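Local coordinates for protein arginine kinase (Anthopleura japonica, PDB 4RF7) that catalyses the reversible transfer of a phosphoryl group from ATP to L-arginine, giving phosphoarginine and ADP, with two fused phosphagen kinase repeats in one monomeric chain, at residues Asp59-Gly64 against Val72-Gly77; Arg125-Thr130 against Ala288-Lys293; Cys424-Gly429 against Pro439-Ile444. All blocks are in the same frame, centred on the assembly; numbering follows the deposited sequence.

Contact 1: residues Asp59-Gly64 against Val72-Gly77; sequences DCINSG and VGVYAG. With ARG (arginine), chain G.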
ATOM      1  N   ASP A  59     -24.493 -15.409 -32.162  1.00 28.27           N
ATOM      2  CA  ASP A  59     -24.437 -14.620 -30.933  1.00 28.71           C
ATOM      3  C   ASP A  59     -23.128 -14.869 -30.193  1.00 30.56           C
ATOM      4  O   ASP A  59     -22.508 -13.944 -29.670  1.00 30.49           O
ATOM      5  CB  ASP A  59     -25.614 -14.967 -30.014  1.00 29.04           C
ATOM      6  CG  ASP A  59     -26.942 -14.446 -30.531  1.00 33.40           C
ATOM      7  OD1 ASP A  59     -26.967 -13.340 -31.114  1.00 31.76           O
ATOM      8  OD2 ASP A  59     -27.964 -15.146 -30.354  1.00 34.28           O
ATOM      9  N   CYS A  60     -22.712 -16.130 -30.156  1.00 28.41           N
ATOM     10  CA  CYS A  60     -21.531 -16.520 -29.397  1.00 25.20           C
ATOM     11  C   CYS A  60     -20.227 -16.077 -30.057  1.00 28.14           C
ATOM     12  O   CYS A  60     -19.284 -15.681 -29.375  1.00 28.43           O
ATOM     13  CB  CYS A  60     -21.519 -18.034 -29.178  1.00 21.07           C
ATOM     14  SG  CYS A  60     -22.800 -18.614 -28.049  1.00 32.06           S
ATOM     15  N   ILE A  61     -20.179 -16.128 -31.386  1.00 24.73           N
ATOM     16  CA  ILE A  61     -18.943 -15.837 -32.116  1.00 28.85           C
ATOM     17  C   ILE A  61     -18.809 -14.372 -32.534  1.00 31.40           C
ATOM     18  O   ILE A  61     -17.767 -13.972 -33.053  1.00 32.05           O
ATOM     19  CB  ILE A  61     -18.829 -16.688 -33.404  1.00 30.15           C
ATOM     20  CG1 ILE A  61     -19.850 -16.210 -34.437  1.00 30.44           C
ATOM     21  CG2 ILE A  61     -19.000 -18.173 -33.094  1.00 29.79           C
ATOM     22  CD1 ILE A  61     -19.705 -16.867 -35.806  1.00 34.79           C
ATOM     23  N   ASN A  62     -19.855 -13.578 -32.323  1.00 30.50           N
ATOM     24  CA  ASN A  62     -19.907 -12.225 -32.893  1.00 33.58           C
ATOM     25  C   ASN A  62     -18.753 -11.297 -32.509  1.00 30.56           C
ATOM     26  O   ASN A  62     -18.232 -10.564 -33.357  1.00 27.51           O
ATOM     27  CB  ASN A  62     -21.247 -11.542 -32.596  1.00 34.93           C
ATOM     28  CG  ASN A  62     -21.395 -10.216 -33.321  1.00 34.35           C
ATOM     29  OD1 ASN A  62     -21.576 -10.184 -34.538  1.00 37.29           O
ATOM     30  ND2 ASN A  62     -21.318  -9.115 -32.576  1.00 32.66           N
ATOM     31  N   SER A  63     -18.354 -11.325 -31.242  1.00 26.57           N
ATOM     32  CA  SER A  63     -17.299 -10.432 -30.772  1.00 30.92           C
ATOM     33  C   SER A  63     -15.973 -10.723 -31.474  1.00 34.34           C
ATOM     34  O   SER A  63     -15.200  -9.805 -31.760  1.00 33.02           O
ATOM     35  CB  SER A  63     -17.135 -10.529 -29.256  1.00 31.24           C
ATOM     36  OG  SER A  63     -16.197  -9.574 -28.789  1.00 34.44           O
ATOM     37  N   GLY A  64     -15.727 -12.000 -31.762  1.00 34.79           N
ATOM     38  CA  GLY A  64     -14.505 -12.411 -32.433  1.00 35.81           C
ATOM     39  C   GLY A  64     -14.493 -12.077 -33.914  1.00 36.83           C
ATOM     40  O   GLY A  64     -13.434 -12.094 -34.550  1.00 38.85           O
ATOM     41  N   VAL A  72      -9.480 -14.976 -28.090  1.00 31.88           N
ATOM     42  CA  VAL A  72     -10.457 -16.048 -27.930  1.00 33.36           C
ATOM     43  C   VAL A  72     -11.600 -15.862 -28.933  1.00 32.35           C
ATOM     44  O   VAL A  72     -11.728 -16.630 -29.888  1.00 34.56           O
ATOM     45  CB  VAL A  72     -11.005 -16.092 -26.497  1.00 32.22           C
ATOM     46  CG1 VAL A  72     -11.928 -17.293 -26.312  1.00 30.85           C
ATOM     47  CG2 VAL A  72      -9.864 -16.140 -25.488  1.00 31.33           C
ATOM     48  N   GLY A  73     -12.434 -14.851 -28.708  1.00 31.38           N
ATOM     49  CA  GLY A  73     -13.408 -14.442 -29.705  1.00 29.33           C
ATOM     50  C   GLY A  73     -14.796 -15.043 -29.608  1.00 28.57           C
ATOM     51  O   GLY A  73     -15.613 -14.857 -30.516  1.00 31.21           O
ATOM     52  N   VAL A  74     -15.068 -15.770 -28.528  1.00 27.26           N
ATOM     53  CA  VAL A  74     -16.417 -16.279 -28.285  1.00 32.19           C
ATOM     54  C   VAL A  74     -16.879 -15.985 -26.861  1.00 32.32           C
ATOM     55  O   VAL A  74     -16.069 -15.910 -25.935  1.00 30.10           O
ATOM     56  CB  VAL A  74     -16.540 -17.795 -28.555  1.00 33.14           C
ATOM     57  CG1 VAL A  74     -16.301 -18.112 -30.023  1.00 32.98           C
ATOM     58  CG2 VAL A  74     -15.583 -18.573 -27.667  1.00 33.53           C
ATOM     59  N   TYR A  75     -18.187 -15.807 -26.699  1.00 29.24           N
ATOM     60  CA  TYR A  75     -18.793 -15.681 -25.380  1.00 32.35           C
ATOM     61  C   TYR A  75     -19.997 -16.610 -25.333  1.00 33.04           C
ATOM     62  O   TYR A  75     -20.684 -16.788 -26.338  1.00 29.61           O
ATOM     63  CB  TYR A  75     -19.228 -14.236 -25.108  1.00 30.54           C
ATOM     64  CG  TYR A  75     -18.085 -13.265 -24.908  1.00 30.85           C
ATOM     65  CD1 TYR A  75     -17.486 -12.635 -25.990  1.00 30.61           C
ATOM     66  CD2 TYR A  75     -17.607 -12.977 -23.635  1.00 29.19           C
ATOM     67  CE1 TYR A  75     -16.442 -11.741 -25.812  1.00 29.67           C
ATOM     68  CE2 TYR A  75     -16.558 -12.086 -23.448  1.00 30.58           C
ATOM     69  CZ  TYR A  75     -15.982 -11.473 -24.540  1.00 30.62           C
ATOM     70  OH  TYR A  75     -14.942 -10.587 -24.366  1.00 29.96           O
ATOM     71  N   ALA A  76     -20.250 -17.215 -24.177  1.00 33.42           N
ATOM     72  CA  ALA A  76     -21.424 -18.070 -24.035  1.00 32.19           C
ATOM     73  C   ALA A  76     -22.601 -17.257 -23.512  1.00 28.82           C
ATOM     74  O   ALA A  76     -22.480 -16.567 -22.495  1.00 24.20           O
ATOM     75  CB  ALA A  76     -21.133 -19.236 -23.115  1.00 31.58           C
ATOM     76  N   GLY A  77     -23.737 -17.345 -24.201  1.00 25.53           N
ATOM     77  CA  GLY A  77     -24.938 -16.645 -23.775  1.00 24.79           C
ATOM     78  C   GLY A  77     -25.593 -17.320 -22.583  1.00 24.60           C
ATOM     79  O   GLY A  77     -26.314 -16.680 -21.813  1.00 24.61           O
TER
HETATM   80  N   ARG G 805     -12.710 -11.383 -25.986  1.00 54.75           N
HETATM   81  CA  ARG G 805     -11.305 -11.007 -25.844  1.00 57.33           C
HETATM   82  C   ARG G 805     -10.403 -11.781 -26.801  1.00 57.60           C
HETATM   83  O   ARG G 805     -10.823 -12.745 -27.446  1.00 59.46           O
HETATM   84  CB  ARG G 805     -10.832 -11.201 -24.399  1.00 57.70           C
HETATM   85  CG  ARG G 805     -11.136 -12.573 -23.812  1.00 58.02           C
HETATM   86  CD  ARG G 805     -10.486 -12.753 -22.442  1.00 56.05           C
HETATM   87  NE  ARG G 805     -10.704 -11.607 -21.559  1.00 56.91           N
HETATM   88  CZ  ARG G 805     -11.778 -11.442 -20.791  1.00 56.00           C
HETATM   89  NH1 ARG G 805     -11.887 -10.369 -20.018  1.00 54.15           N
HETATM   90  NH2 ARG G 805     -12.746 -12.347 -20.796  1.00 53.91           N
HETATM   91  OXT ARG G 805      -9.227 -11.447 -26.950  1.00 56.36           O
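The ring of Tyr75 has the Ser63 hydroxyl at its edge, near the ring plane, with Ser63 OG 3.7 Å from Tyr75 CE1. That approach is van der Waals contact; the polar partner of Ser63 OG is the carbonyl oxygen of Phe201, and Phe201 and Leu202 of helix 200-204 also pack on the tyrosine. With CG anti to the carbonyl carbon and beside the backbone N (chi1 -70°), the Tyr75 ring runs past Ser63 to the bound arginine, whose amino group donates to the phenol: ligand N to Tyr75 OH is 2.9 Å. The ligand carboxylate is held by the start of the same segment, where Val72 N binds its O atom at 2.7 Å and Gly73 N adds a weak bond to that oxygen. Gly71 N and Glu232 OE2 also bind this arginine. The loop carrying these groups is tied to helix 57-66 by its backbone. Tyr75 N donates to Cys60 O at 2.9 Å, while the CA of Val74 closes on that oxygen in a CA-H...O contact. In return Cys60 CA lies 3.2 Å from Tyr75 O, and its CB and SG border the same carbonyl. Gly64 and Gly73 bring their CA atoms to 3.6 Å, an approach that bare backbones permit; a positive phi of 93° at Gly73 turns the chain there. Ile61 CG2 meets Val74 CG1 at 4.1 Å, a looser apolar touch continued by Phe89 and Leu88 of helix 86-96. Residues 71-75 form a substrate site assigned by similarity, and the bound arginine agrees with it: as in other phosphagen kinases, this is the guanidino-specificity (GS) loop of the N-terminal domain, gripping the amino acid end of the substrate.

Contact 2: residues Arg125-Thr130 against Ala288-Lys293; sequences RYIRST and ASVHVK. With ARG (arginine), chain H.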
ATOM      1  N   ARG A 125       9.684  -6.983   3.057  1.00 32.48           N
ATOM      2  CA  ARG A 125      11.013  -6.836   2.476  1.00 30.82           C
ATOM      3  C   ARG A 125      10.997  -7.087   0.970  1.00 31.21           C
ATOM      4  O   ARG A 125      11.878  -6.624   0.247  1.00 33.00           O
ATOM      5  CB  ARG A 125      11.999  -7.806   3.139  1.00 25.79           C
ATOM      6  CG  ARG A 125      12.261  -7.540   4.612  1.00 29.33           C
ATOM      7  CD  ARG A 125      13.182  -8.600   5.207  1.00 30.52           C
ATOM      8  NE  ARG A 125      13.550  -8.302   6.588  1.00 32.03           N
ATOM      9  CZ  ARG A 125      14.646  -7.637   6.942  1.00 35.39           C
ATOM     10  NH1 ARG A 125      15.485  -7.196   6.014  1.00 37.12           N
ATOM     11  NH2 ARG A 125      14.903  -7.411   8.221  1.00 31.43           N
ATOM     12  N   TYR A 126       9.991  -7.816   0.495  1.00 26.66           N
ATOM     13  CA  TYR A 126       9.964  -8.231  -0.904  1.00 26.69           C
ATOM     14  C   TYR A 126       8.588  -8.102  -1.553  1.00 28.35           C
ATOM     15  O   TYR A 126       8.471  -7.597  -2.670  1.00 27.36           O
ATOM     16  CB  TYR A 126      10.479  -9.670  -1.034  1.00 26.98           C
ATOM     17  CG  TYR A 126      11.823  -9.882  -0.382  1.00 33.92           C
ATOM     18  CD1 TYR A 126      12.987  -9.449  -1.000  1.00 37.32           C
ATOM     19  CD2 TYR A 126      11.929 -10.498   0.860  1.00 37.73           C
ATOM     20  CE1 TYR A 126      14.220  -9.628  -0.407  1.00 40.48           C
ATOM     21  CE2 TYR A 126      13.165 -10.683   1.464  1.00 40.14           C
ATOM     22  CZ  TYR A 126      14.305 -10.245   0.823  1.00 42.69           C
ATOM     23  OH  TYR A 126      15.540 -10.419   1.405  1.00 45.03           O
ATOM     24  N   ILE A 127       7.555  -8.559  -0.851  1.00 25.53           N
ATOM     25  CA  ILE A 127       6.197  -8.561  -1.394  1.00 31.16           C
ATOM     26  C   ILE A 127       5.490  -7.237  -1.099  1.00 34.10           C
ATOM     27  O   ILE A 127       5.563  -6.721   0.021  1.00 34.99           O
ATOM     28  CB  ILE A 127       5.380  -9.748  -0.837  1.00 33.08           C
ATOM     29  CG1 ILE A 127       6.009 -11.070  -1.282  1.00 32.04           C
ATOM     30  CG2 ILE A 127       3.924  -9.668  -1.276  1.00 33.23           C
ATOM     31  CD1 ILE A 127       5.313 -12.306  -0.737  1.00 33.06           C
ATOM     32  N   ARG A 128       4.812  -6.688  -2.106  1.00 35.12           N
ATOM     33  CA  ARG A 128       4.173  -5.384  -1.966  1.00 35.50           C
ATOM     34  C   ARG A 128       2.656  -5.469  -1.849  1.00 31.19           C
ATOM     35  O   ARG A 128       2.037  -4.665  -1.144  1.00 30.67           O
ATOM     36  CB  ARG A 128       4.574  -4.463  -3.123  1.00 38.12           C
ATOM     37  CG  ARG A 128       6.068  -4.175  -3.166  1.00 39.09           C
ATOM     38  CD  ARG A 128       6.431  -3.102  -4.178  1.00 38.90           C
ATOM     39  NE  ARG A 128       7.800  -2.628  -3.976  1.00 42.88           N
ATOM     40  CZ  ARG A 128       8.355  -1.629  -4.654  1.00 44.11           C
ATOM     41  NH1 ARG A 128       7.659  -0.994  -5.587  1.00 39.87           N
ATOM     42  NH2 ARG A 128       9.603  -1.267  -4.398  1.00 45.47           N
ATOM     43  N   SER A 129       2.056  -6.440  -2.533  1.00 28.97           N
ATOM     44  CA  SER A 129       0.606  -6.588  -2.513  1.00 27.93           C
ATOM     45  C   SER A 129       0.150  -7.975  -2.962  1.00 26.98           C
ATOM     46  O   SER A 129       0.881  -8.686  -3.658  1.00 29.25           O
ATOM     47  CB  SER A 129      -0.045  -5.523  -3.393  1.00 27.08           C
ATOM     48  OG  SER A 129       0.369  -5.657  -4.743  1.00 26.36           O
ATOM     49  N   THR A 130      -1.064  -8.340  -2.559  1.00 23.08           N
ATOM     50  CA  THR A 130      -1.649  -9.639  -2.885  1.00 25.14           C
ATOM     51  C   THR A 130      -3.094  -9.439  -3.350  1.00 28.96           C
ATOM     52  O   THR A 130      -3.807  -8.575  -2.832  1.00 30.68           O
ATOM     53  CB  THR A 130      -1.625 -10.569  -1.659  1.00 29.34           C
ATOM     54  OG1 THR A 130      -0.270 -10.789  -1.244  1.00 31.53           O
ATOM     55  CG2 THR A 130      -2.270 -11.908  -1.974  1.00 28.63           C
ATOM     56  N   ALA A 288      -5.250 -15.303  -9.258  1.00 27.97           N
ATOM     57  CA  ALA A 288      -4.519 -14.999  -8.030  1.00 29.63           C
ATOM     58  C   ALA A 288      -3.206 -14.321  -8.397  1.00 31.05           C
ATOM     59  O   ALA A 288      -2.510 -14.777  -9.309  1.00 31.75           O
ATOM     60  CB  ALA A 288      -4.253 -16.263  -7.234  1.00 29.61           C
ATOM     61  N   SER A 289      -2.860 -13.243  -7.696  1.00 29.46           N
ATOM     62  CA  SER A 289      -1.655 -12.491  -8.039  1.00 29.00           C
ATOM     63  C   SER A 289      -0.928 -11.852  -6.855  1.00 31.16           C
ATOM     64  O   SER A 289      -1.531 -11.539  -5.822  1.00 28.32           O
ATOM     65  CB  SER A 289      -1.967 -11.426  -9.089  1.00 24.97           C
ATOM     66  OG  SER A 289      -2.908 -10.489  -8.604  1.00 30.85           O
ATOM     67  N   VAL A 290       0.378 -11.662  -7.028  1.00 30.08           N
ATOM     68  CA  VAL A 290       1.229 -11.031  -6.028  1.00 31.80           C
ATOM     69  C   VAL A 290       2.202 -10.085  -6.729  1.00 31.53           C
ATOM     70  O   VAL A 290       2.763 -10.432  -7.774  1.00 30.43           O
ATOM     71  CB  VAL A 290       2.029 -12.088  -5.222  1.00 32.41           C
ATOM     72  CG1 VAL A 290       3.072 -11.424  -4.329  1.00 29.26           C
ATOM     73  CG2 VAL A 290       1.098 -12.957  -4.387  1.00 30.75           C
ATOM     74  N   HIS A 291       2.372  -8.884  -6.179  1.00 26.73           N
ATOM     75  CA  HIS A 291       3.442  -7.998  -6.615  1.00 26.59           C
ATOM     76  C   HIS A 291       4.630  -8.213  -5.687  1.00 30.38           C
ATOM     77  O   HIS A 291       4.505  -8.081  -4.465  1.00 30.08           O
ATOM     78  CB  HIS A 291       3.007  -6.532  -6.576  1.00 31.83           C
ATOM     79  CG  HIS A 291       2.048  -6.150  -7.674  1.00 36.03           C
ATOM     80  ND1 HIS A 291       1.521  -4.892  -7.788  1.00 34.04           N
ATOM     81  CD2 HIS A 291       1.541  -6.877  -8.689  1.00 35.57           C
ATOM     82  CE1 HIS A 291       0.715  -4.844  -8.831  1.00 35.34           C
ATOM     83  NE2 HIS A 291       0.707  -6.048  -9.405  1.00 36.17           N
ATOM     84  N   VAL A 292       5.777  -8.558  -6.265  1.00 29.51           N
ATOM     85  CA  VAL A 292       6.970  -8.838  -5.474  1.00 29.94           C
ATOM     86  C   VAL A 292       8.212  -8.304  -6.179  1.00 31.32           C
ATOM     87  O   VAL A 292       8.325  -8.381  -7.407  1.00 29.61           O
ATOM     88  CB  VAL A 292       7.099 -10.352  -5.179  1.00 29.60           C
ATOM     89  CG1 VAL A 292       7.199 -11.142  -6.477  1.00 28.94           C
ATOM     90  CG2 VAL A 292       8.292 -10.638  -4.275  1.00 28.26           C
ATOM     91  N   LYS A 293       9.128  -7.740  -5.400  1.00 28.84           N
ATOM     92  CA  LYS A 293      10.366  -7.197  -5.942  1.00 33.03           C
ATOM     93  C   LYS A 293      11.474  -8.239  -5.829  1.00 37.08           C
ATOM     94  O   LYS A 293      12.006  -8.485  -4.743  1.00 39.45           O
ATOM     95  CB  LYS A 293      10.753  -5.913  -5.202  1.00 34.74           C
ATOM     96  CG  LYS A 293      12.096  -5.325  -5.603  1.00 39.40           C
ATOM     97  CD  LYS A 293      12.195  -3.879  -5.142  1.00 45.59           C
ATOM     98  CE  LYS A 293      13.637  -3.397  -5.103  1.00 47.87           C
ATOM     99  NZ  LYS A 293      13.733  -2.002  -4.580  1.00 47.50           N
TER
HETATM  100  N   ARG H 806      -6.393  -4.936 -12.112  1.00 94.69           N
HETATM  101  CA  ARG H 806      -4.977  -4.898 -11.766  1.00 95.75           C
HETATM  102  C   ARG H 806      -4.218  -6.014 -12.478  1.00102.99           C
HETATM  103  O   ARG H 806      -3.751  -5.849 -13.608  1.00107.14           O
HETATM  104  CB  ARG H 806      -4.796  -5.020 -10.250  1.00 86.31           C
HETATM  105  CG  ARG H 806      -3.372  -4.796  -9.767  1.00 81.97           C
HETATM  106  CD  ARG H 806      -3.213  -5.153  -8.299  1.00 74.62           C
HETATM  107  NE  ARG H 806      -2.554  -6.443  -8.109  1.00 72.95           N
HETATM  108  CZ  ARG H 806      -1.775  -6.732  -7.073  1.00 70.83           C
HETATM  109  NH1 ARG H 806      -1.563  -5.821  -6.140  1.00 60.83           N
HETATM  110  NH2 ARG H 806      -1.206  -7.926  -6.970  1.00 63.32           N
HETATM  111  OXT ARG H 806      -4.056  -7.113 -11.947  1.00103.67           O
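His291 and Ser129 form a hydrogen-bonded pair of an antiparallel sheet and, with Arg128, make a classic beta bulge: Arg128 and Ser129 both face His291. The histidine CB lies 3.3 Å from Ser129 OG, which also flanks CG and ND1 obliquely. CG stands anti to the carbonyl carbon (chi1 -73°), carrying the imidazole along the serine toward the bound arginine. There CD2 is 3.4 Å from the ligand NH2, and CE1 and NE2 lie under the guanidinium carbon: CZ sits over the centre of one ring face, 3.4 Å above the plane, with the guanidinium flat over the ring and nearly parallel to it. Ile317 also touches this histidine. Ser129 OG approaches NH1 of the same ligand too, but that bond is modelled so short that its length is doubtful. Ser129 and residues 288-291 belong to predicted ATP-binding segments, consistent with the arginine lying in the nucleotide pocket rather than in its own site.

The short strand segments 127-130 and 288-293 run antiparallel, at 171° between their N-to-C directions. At the bulge, Arg128 N donates to His291 O (2.8 Å, 176° at the hydrogen) and His291 N donates to Ser129 O. Lys293 N closes the end of the ladder on Tyr126 O. On the buried face, Ile127 packs on two valines: its CG2 meets Val290 CG1 at 3.6 Å and its CG1 meets Val292 CG2. Thr130 lies alongside Val290, its OG1 bonded to Gly243 O, and helix 246-264 packs against it. Tyr126 leads away to helix 344-370, with Arg125 CB over one face and Lys293 O at its edge. Farther out, the extended Arg128 and Lys293 chains cross, Arg128 NH2 being 3.8 Å from Lys293 CD and 4.2 Å from the like-charged Lys293 NZ.

Contact 3: residues Cys424-Gly429 against Pro439-Ile444; sequences CGVYAG and PLFDKI. With ACT (acetate ion), chain D.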
ATOM      1  N   CYS A 424      25.339  10.497   8.269  1.00 36.73           N
ATOM      2  CA  CYS A 424      25.388   9.434   9.264  1.00 36.52           C
ATOM      3  C   CYS A 424      25.360   8.070   8.579  1.00 33.75           C
ATOM      4  O   CYS A 424      26.371   7.361   8.534  1.00 31.99           O
ATOM      5  CB  CYS A 424      24.209   9.570  10.227  1.00 36.48           C
ATOM      6  SG  CYS A 424      24.100   8.287  11.488  1.00 40.04           S
ATOM      7  N   GLY A 425      24.197   7.706   8.048  1.00 32.64           N
ATOM      8  CA  GLY A 425      24.068   6.492   7.265  1.00 30.95           C
ATOM      9  C   GLY A 425      23.679   5.252   8.051  1.00 28.00           C
ATOM     10  O   GLY A 425      23.815   4.131   7.552  1.00 28.72           O
ATOM     11  N   VAL A 426      23.205   5.445   9.278  1.00 22.43           N
ATOM     12  CA  VAL A 426      22.777   4.318  10.105  1.00 23.15           C
ATOM     13  C   VAL A 426      21.416   4.586  10.745  1.00 26.36           C
ATOM     14  O   VAL A 426      21.193   5.650  11.329  1.00 29.24           O
ATOM     15  CB  VAL A 426      23.819   3.977  11.189  1.00 25.16           C
ATOM     16  CG1 VAL A 426      23.311   2.857  12.083  1.00 24.21           C
ATOM     17  CG2 VAL A 426      25.131   3.565  10.547  1.00 26.55           C
ATOM     18  N   TYR A 427      20.510   3.621  10.616  1.00 27.81           N
ATOM     19  CA  TYR A 427      19.180   3.720  11.205  1.00 26.80           C
ATOM     20  C   TYR A 427      18.910   2.510  12.089  1.00 28.85           C
ATOM     21  O   TYR A 427      19.420   1.423  11.829  1.00 30.37           O
ATOM     22  CB  TYR A 427      18.117   3.790  10.110  1.00 23.45           C
ATOM     23  CG  TYR A 427      18.132   5.067   9.309  1.00 25.92           C
ATOM     24  CD1 TYR A 427      19.019   5.240   8.255  1.00 28.27           C
ATOM     25  CD2 TYR A 427      17.251   6.097   9.601  1.00 27.73           C
ATOM     26  CE1 TYR A 427      19.030   6.409   7.517  1.00 29.89           C
ATOM     27  CE2 TYR A 427      17.256   7.269   8.873  1.00 30.37           C
ATOM     28  CZ  TYR A 427      18.145   7.419   7.830  1.00 32.52           C
ATOM     29  OH  TYR A 427      18.146   8.585   7.102  1.00 33.77           O
ATOM     30  N   ALA A 428      18.106   2.692  13.131  1.00 26.04           N
ATOM     31  CA  ALA A 428      17.739   1.567  13.991  1.00 26.11           C
ATOM     32  C   ALA A 428      16.376   1.020  13.579  1.00 25.57           C
ATOM     33  O   ALA A 428      15.424   1.787  13.408  1.00 24.05           O
ATOM     34  CB  ALA A 428      17.724   1.990  15.442  1.00 19.67           C
ATOM     35  N   GLY A 429      16.287  -0.300  13.418  1.00 27.19           N
ATOM     36  CA  GLY A 429      15.043  -0.945  13.027  1.00 25.63           C
ATOM     37  C   GLY A 429      14.123  -1.169  14.215  1.00 25.89           C
ATOM     38  O   GLY A 429      12.894  -1.193  14.072  1.00 23.59           O
ATOM     39  N   PRO A 439      28.236  -1.502  19.707  1.00 27.50           N
ATOM     40  CA  PRO A 439      29.582  -1.087  19.291  1.00 30.88           C
ATOM     41  C   PRO A 439      29.584  -0.106  18.119  1.00 32.16           C
ATOM     42  O   PRO A 439      30.527   0.674  17.996  1.00 32.33           O
ATOM     43  CB  PRO A 439      30.244  -2.406  18.881  1.00 33.00           C
ATOM     44  CG  PRO A 439      29.577  -3.433  19.731  1.00 33.04           C
ATOM     45  CD  PRO A 439      28.143  -2.972  19.841  1.00 30.41           C
ATOM     46  N   LEU A 440      28.550  -0.142  17.280  1.00 33.50           N
ATOM     47  CA  LEU A 440      28.403   0.857  16.223  1.00 31.73           C
ATOM     48  C   LEU A 440      27.596   2.067  16.699  1.00 29.08           C
ATOM     49  O   LEU A 440      28.032   3.212  16.557  1.00 27.50           O
ATOM     50  CB  LEU A 440      27.746   0.250  14.977  1.00 32.33           C
ATOM     51  CG  LEU A 440      27.589   1.216  13.802  1.00 32.77           C
ATOM     52  CD1 LEU A 440      28.935   1.840  13.470  1.00 31.97           C
ATOM     53  CD2 LEU A 440      27.002   0.532  12.567  1.00 33.50           C
ATOM     54  N   PHE A 441      26.422   1.806  17.267  1.00 26.85           N
ATOM     55  CA  PHE A 441      25.481   2.867  17.614  1.00 28.01           C
ATOM     56  C   PHE A 441      25.998   3.811  18.704  1.00 28.54           C
ATOM     57  O   PHE A 441      25.781   5.025  18.626  1.00 27.57           O
ATOM     58  CB  PHE A 441      24.124   2.273  18.014  1.00 31.83           C
ATOM     59  CG  PHE A 441      23.205   1.999  16.847  1.00 33.89           C
ATOM     60  CD1 PHE A 441      23.133   0.733  16.275  1.00 35.82           C
ATOM     61  CD2 PHE A 441      22.402   3.007  16.330  1.00 32.04           C
ATOM     62  CE1 PHE A 441      22.284   0.482  15.206  1.00 34.80           C
ATOM     63  CE2 PHE A 441      21.552   2.764  15.261  1.00 33.51           C
ATOM     64  CZ  PHE A 441      21.490   1.498  14.701  1.00 33.51           C
ATOM     65  N   ASP A 442      26.671   3.262  19.715  1.00 27.96           N
ATOM     66  CA  ASP A 442      27.231   4.088  20.784  1.00 28.55           C
ATOM     67  C   ASP A 442      28.191   5.136  20.230  1.00 28.27           C
ATOM     68  O   ASP A 442      28.148   6.303  20.622  1.00 30.78           O
ATOM     69  CB  ASP A 442      27.967   3.216  21.806  1.00 28.21           C
ATOM     70  CG  ASP A 442      27.032   2.361  22.628  1.00 27.65           C
ATOM     71  OD1 ASP A 442      25.816   2.362  22.346  1.00 23.25           O
ATOM     72  OD2 ASP A 442      27.520   1.676  23.550  1.00 27.96           O
ATOM     73  N   LYS A 443      29.058   4.705  19.318  1.00 26.55           N
ATOM     74  CA  LYS A 443      30.054   5.588  18.719  1.00 25.76           C
ATOM     75  C   LYS A 443      29.393   6.660  17.864  1.00 28.05           C
ATOM     76  O   LYS A 443      29.806   7.819  17.873  1.00 31.79           O
ATOM     77  CB  LYS A 443      31.054   4.779  17.887  1.00 26.94           C
ATOM     78  CG  LYS A 443      31.967   3.884  18.719  1.00 31.37           C
ATOM     79  CD  LYS A 443      32.893   3.061  17.832  1.00 40.16           C
ATOM     80  CE  LYS A 443      33.873   2.227  18.654  1.00 45.25           C
ATOM     81  NZ  LYS A 443      33.184   1.196  19.483  1.00 46.67           N
ATOM     82  N   ILE A 444      28.353   6.271  17.135  1.00 29.27           N
ATOM     83  CA  ILE A 444      27.633   7.209  16.277  1.00 31.39           C
ATOM     84  C   ILE A 444      26.832   8.220  17.098  1.00 28.10           C
ATOM     85  O   ILE A 444      26.835   9.415  16.792  1.00 25.35           O
ATOM     86  CB  ILE A 444      26.727   6.471  15.275  1.00 30.35           C
ATOM     87  CG1 ILE A 444      27.601   5.711  14.280  1.00 34.93           C
ATOM     88  CG2 ILE A 444      25.806   7.441  14.545  1.00 28.97           C
ATOM     89  CD1 ILE A 444      26.844   5.001  13.211  1.00 36.28           C
TER
HETATM   90  C   ACT D 802      22.089  10.810   6.931  1.00 64.62           C
HETATM   91  O   ACT D 802      21.621   9.650   6.986  1.00 65.84           O
HETATM   92  OXT ACT D 802      22.729  11.187   7.933  1.00 63.73           O
HETATM   93  CH3 ACT D 802      21.896  11.703   5.741  1.00 62.40           C
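Val426 is wedged among three side chains of helix 438-448. Its CG1, anti to the backbone N (chi1 177°), lies against the far end of the Phe441 ring, 3.5 Å from Phe441 CZ. Its CG2 presses on Ile444 CD1 at 3.5 Å, tighter than usual for two carbons, and meets Leu440 CD2 tip to tip at 4.1 Å. Phe441 reaches past the valine to the backbone, where the carbonyl oxygen of Tyr427 stands at the ring edge, 3.5 Å from CZ, and Ala428 CB touches the same end. Ile444 uses its other branch for the sulfur, Ile444 CG2 to Cys424 SG being 3.6 Å. The contact is apolar packing of an irregular segment on a helix. Away from the helix, Cys424 N binds an acetate ion, probably from the crystallisation liquor, at 2.7 Å, and Gly425 N adds a weak bond. The Tyr434 and Phe441 rings meet with their planes at about 60°, Cys412 of helix 409-418 packs on Phe441, and Leu386 of helix 385-389 touches Val426. Residues 424-429 thus run between the helices of the second N-terminal domain and helix 552-557, against which Tyr427 packs.

How the contacts relate
The three contacts follow one another along the chain, 1 then 2 then 3, and none touches another. Contacts 1 and 2 belong to the first repeat: contact 1 in its helical N-terminal domain, contact 2 on strands 127-136 and 286-293 of the eight-stranded antiparallel catalytic sheet, with centres 34 Å apart and nearest atoms about 17 Å. Each has its own bound arginine. Contact 3 lies in the N-terminal domain of the second repeat, centred 64 Å from contact 1, yet its nearest atoms come within about 8 Å of contact 2. Its segment 424-429 follows helix 409-418 much as 72-77 follows helix 57-66, reflecting the duplicated kinase architecture.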